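Periplasmic His/Glu/Gln/Arg/opine family-binding protein (Silicibacter pomeroyi, PDB 3I6V) binds lysine in the cleft between its two lobes and probably serves as the periplasmic receptor of an amino acid ABC transporter. Local coordinates at residues A[42-47]-A[192-197]. Numbering follows the deposited sequence.
Sequences AGLTCE and RGKFDA
Ala42 sets its methyl group against Lys194 where the C-terminal end of helix 30-42 meets helix 189-204, in one lobe of a family 3 solute-binding protein with the periplasmic binding protein fold. The helices come close here: the CA atoms of Ala42 and Lys194 lie 5.8 Å apart, and Ala42 CB reaches within 4.2 Å of both Lys194 O and Lys194 CB. Gly43 then closes the helix in a Schellman motif, its positive phi (72°) turning the chain back toward strand 46-50, the edge strand of a parallel sheet beside 7-11.

Leu44 follows directly on that turn and points at the second helix again. Chi1 of -59° puts CG anti to the carbonyl carbon, and from there chi2 (159°) sends the two methyls to different partners. CD2 goes out to the lysine, whose extended chain brings Lys194 NZ to 4.4 Å from Leu44 CD2, a loose contact at the exposed margin. On the inner side sits Phe195, buried against Leu38 and Cys39 of helix 30-42 and against Met9, Thr85 and Met182 of strands 7-11, 83-89 and 180-184. It thus joins helix 189-204 to both the first helix and the sheet, and the contact is purely apolar at this point. The leucine meets the ring obliquely, through one branch: Leu44 CD1 lies 4.1 Å from Phe195 CZ, the ring atom farthest from the phenylalanine's own backbone.

Beyond Leu44 the chain turns away: Thr45 and Glu47 bond through their backbones to Val7 in the neighbouring strand, and Cys46 packs on Val7, Met9 and Cys39, its CB stopping 6.6 Å short of Phe195 CZ.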
ATOM      1  N   ALA A  42      19.755   2.141  10.290  1.00 34.04           N
ATOM      2  CA  ALA A  42      20.099   0.761  10.653  1.00 34.43           C
ATOM      3  C   ALA A  42      21.534   0.407  10.305  1.00 34.35           C
ATOM      4  O   ALA A  42      22.013  -0.660  10.682  1.00 34.44           O
ATOM      5  CB  ALA A  42      19.138  -0.238   9.948  1.00 33.84           C
ATOM      6  N   GLY A  43      22.215   1.309   9.594  1.00 33.81           N
ATOM      7  CA  GLY A  43      23.564   1.065   9.095  1.00 33.20           C
ATOM      8  C   GLY A  43      23.620   0.072   7.947  1.00 33.31           C
ATOM      9  O   GLY A  43      24.578  -0.675   7.816  1.00 33.00           O
ATOM     10  N   LEU A  44      22.597   0.061   7.095  1.00 33.17           N
ATOM     11  CA  LEU A  44      22.555  -0.883   5.985  1.00 33.36           C
ATOM     12  C   LEU A  44      22.648  -0.136   4.654  1.00 33.55           C
ATOM     13  O   LEU A  44      22.179   0.973   4.535  1.00 32.98           O
ATOM     14  CB  LEU A  44      21.246  -1.694   6.044  1.00 33.39           C
ATOM     15  CG  LEU A  44      21.032  -2.507   7.342  1.00 33.16           C
ATOM     16  CD1 LEU A  44      19.576  -2.816   7.492  1.00 31.67           C
ATOM     17  CD2 LEU A  44      21.854  -3.785   7.295  1.00 33.33           C
ATOM     18  N   THR A  45      23.211  -0.750   3.639  1.00 35.11           N
ATOM     19  CA  THR A  45      23.147  -0.129   2.318  1.00 37.53           C
ATOM     20  C   THR A  45      22.043  -0.851   1.550  1.00 38.01           C
ATOM     21  O   THR A  45      21.860  -2.072   1.678  1.00 39.04           O
ATOM     22  CB  THR A  45      24.483  -0.248   1.574  1.00 37.93           C
ATOM     23  OG1 THR A  45      24.819  -1.635   1.498  1.00 40.67           O
ATOM     24  CG2 THR A  45      25.591   0.479   2.333  1.00 37.79           C
ATOM     25  N   CYS A  46      21.275  -0.112   0.776  1.00 37.74           N
ATOM     26  CA  CYS A  46      20.204  -0.772   0.084  1.00 38.14           C
ATOM     27  C   CYS A  46      20.197  -0.614  -1.420  1.00 36.93           C
ATOM     28  O   CYS A  46      20.802   0.299  -1.978  1.00 36.46           O
ATOM     29  CB  CYS A  46      18.862  -0.385   0.675  1.00 38.93           C
ATOM     30  SG  CYS A  46      18.360   1.288   0.385  1.00 43.36           S
ATOM     31  N   GLU A  47      19.494  -1.539  -2.046  1.00 35.22           N
ATOM     32  CA  GLU A  47      19.296  -1.563  -3.461  1.00 34.61           C
ATOM     33  C   GLU A  47      17.790  -1.829  -3.645  1.00 32.84           C
ATOM     34  O   GLU A  47      17.195  -2.652  -2.936  1.00 32.53           O
ATOM     35  CB  GLU A  47      20.180  -2.674  -4.025  1.00 35.28           C
ATOM     36  CG  GLU A  47      19.643  -3.435  -5.200  1.00 40.37           C
ATOM     37  CD  GLU A  47      20.505  -4.653  -5.543  1.00 48.28           C
ATOM     38  OE1 GLU A  47      21.675  -4.690  -5.102  1.00 49.68           O
ATOM     39  OE2 GLU A  47      19.999  -5.583  -6.239  1.00 51.08           O
ATOM     40  N   ARG A 192      14.721  -7.930  10.660  1.00 22.30           N
ATOM     41  CA  ARG A 192      13.437  -7.339  11.021  1.00 21.54           C
ATOM     42  C   ARG A 192      13.613  -6.487  12.265  1.00 22.51           C
ATOM     43  O   ARG A 192      13.037  -5.397  12.358  1.00 23.09           O
ATOM     44  CB  ARG A 192      12.367  -8.438  11.239  1.00 21.93           C
ATOM     45  CG  ARG A 192      11.001  -7.937  11.782  1.00 19.00           C
ATOM     46  CD  ARG A 192       9.893  -9.032  11.632  1.00 17.67           C
ATOM     47  NE  ARG A 192      10.299 -10.274  12.339  1.00 20.05           N
ATOM     48  CZ  ARG A 192      10.219 -10.446  13.657  1.00 21.67           C
ATOM     49  NH1 ARG A 192       9.775  -9.468  14.431  1.00 22.03           N
ATOM     50  NH2 ARG A 192      10.619 -11.593  14.212  1.00 22.57           N
ATOM     51  N   GLY A 193      14.412  -6.982  13.220  1.00 23.02           N
ATOM     52  CA  GLY A 193      14.713  -6.237  14.440  1.00 23.56           C
ATOM     53  C   GLY A 193      15.437  -4.906  14.150  1.00 23.76           C
ATOM     54  O   GLY A 193      15.128  -3.905  14.769  1.00 24.80           O
ATOM     55  N   LYS A 194      16.381  -4.900  13.211  1.00 24.11           N
ATOM     56  CA  LYS A 194      17.057  -3.649  12.770  1.00 24.87           C
ATOM     57  C   LYS A 194      16.072  -2.638  12.198  1.00 24.64           C
ATOM     58  O   LYS A 194      16.078  -1.442  12.556  1.00 24.00           O
ATOM     59  CB  LYS A 194      18.166  -3.947  11.746  1.00 25.15           C
ATOM     60  CG  LYS A 194      19.437  -4.495  12.375  1.00 27.40           C
ATOM     61  CD  LYS A 194      20.333  -5.171  11.326  1.00 28.49           C
ATOM     62  CE  LYS A 194      21.603  -5.695  11.998  1.00 33.26           C
ATOM     63  NZ  LYS A 194      22.620  -6.012  10.989  1.00 35.85           N
ATOM     64  N   PHE A 195      15.163  -3.122  11.352  1.00 24.52           N
ATOM     65  CA  PHE A 195      14.155  -2.240  10.828  1.00 23.62           C
ATOM     66  C   PHE A 195      13.219  -1.758  11.892  1.00 23.84           C
ATOM     67  O   PHE A 195      12.829  -0.597  11.862  1.00 23.54           O
ATOM     68  CB  PHE A 195      13.416  -2.843   9.641  1.00 24.10           C
ATOM     69  CG  PHE A 195      14.202  -2.763   8.385  1.00 24.52           C
ATOM     70  CD1 PHE A 195      14.738  -3.901   7.820  1.00 24.62           C
ATOM     71  CD2 PHE A 195      14.456  -1.511   7.798  1.00 24.35           C
ATOM     72  CE1 PHE A 195      15.509  -3.820   6.632  1.00 27.46           C
ATOM     73  CE2 PHE A 195      15.201  -1.416   6.636  1.00 24.18           C
ATOM     74  CZ  PHE A 195      15.722  -2.572   6.046  1.00 25.50           C
ATOM     75  N   ASP A 196      12.844  -2.643  12.821  1.00 24.06           N
ATOM     76  CA  ASP A 196      11.959  -2.222  13.902  1.00 24.95           C
ATOM     77  C   ASP A 196      12.588  -1.118  14.770  1.00 24.99           C
ATOM     78  O   ASP A 196      11.918  -0.145  15.135  1.00 24.28           O
ATOM     79  CB  ASP A 196      11.504  -3.422  14.756  1.00 25.56           C
ATOM     80  CG  ASP A 196      10.115  -3.952  14.335  1.00 28.47           C
ATOM     81  OD1 ASP A 196       9.910  -5.186  14.395  1.00 30.44           O
ATOM     82  OD2 ASP A 196       9.240  -3.138  13.956  1.00 27.51           O
ATOM     83  N   ALA A 197      13.860  -1.310  15.111  1.00 25.66           N
ATOM     84  CA  ALA A 197      14.586  -0.327  15.903  1.00 26.98           C
ATOM     85  C   ALA A 197      14.683   0.998  15.125  1.00 26.70           C
ATOM     86  O   ALA A 197      14.500   2.052  15.699  1.00 27.25           O
ATOM     87  CB  ALA A 197      15.979  -0.856  16.289  1.00 26.79           C
TER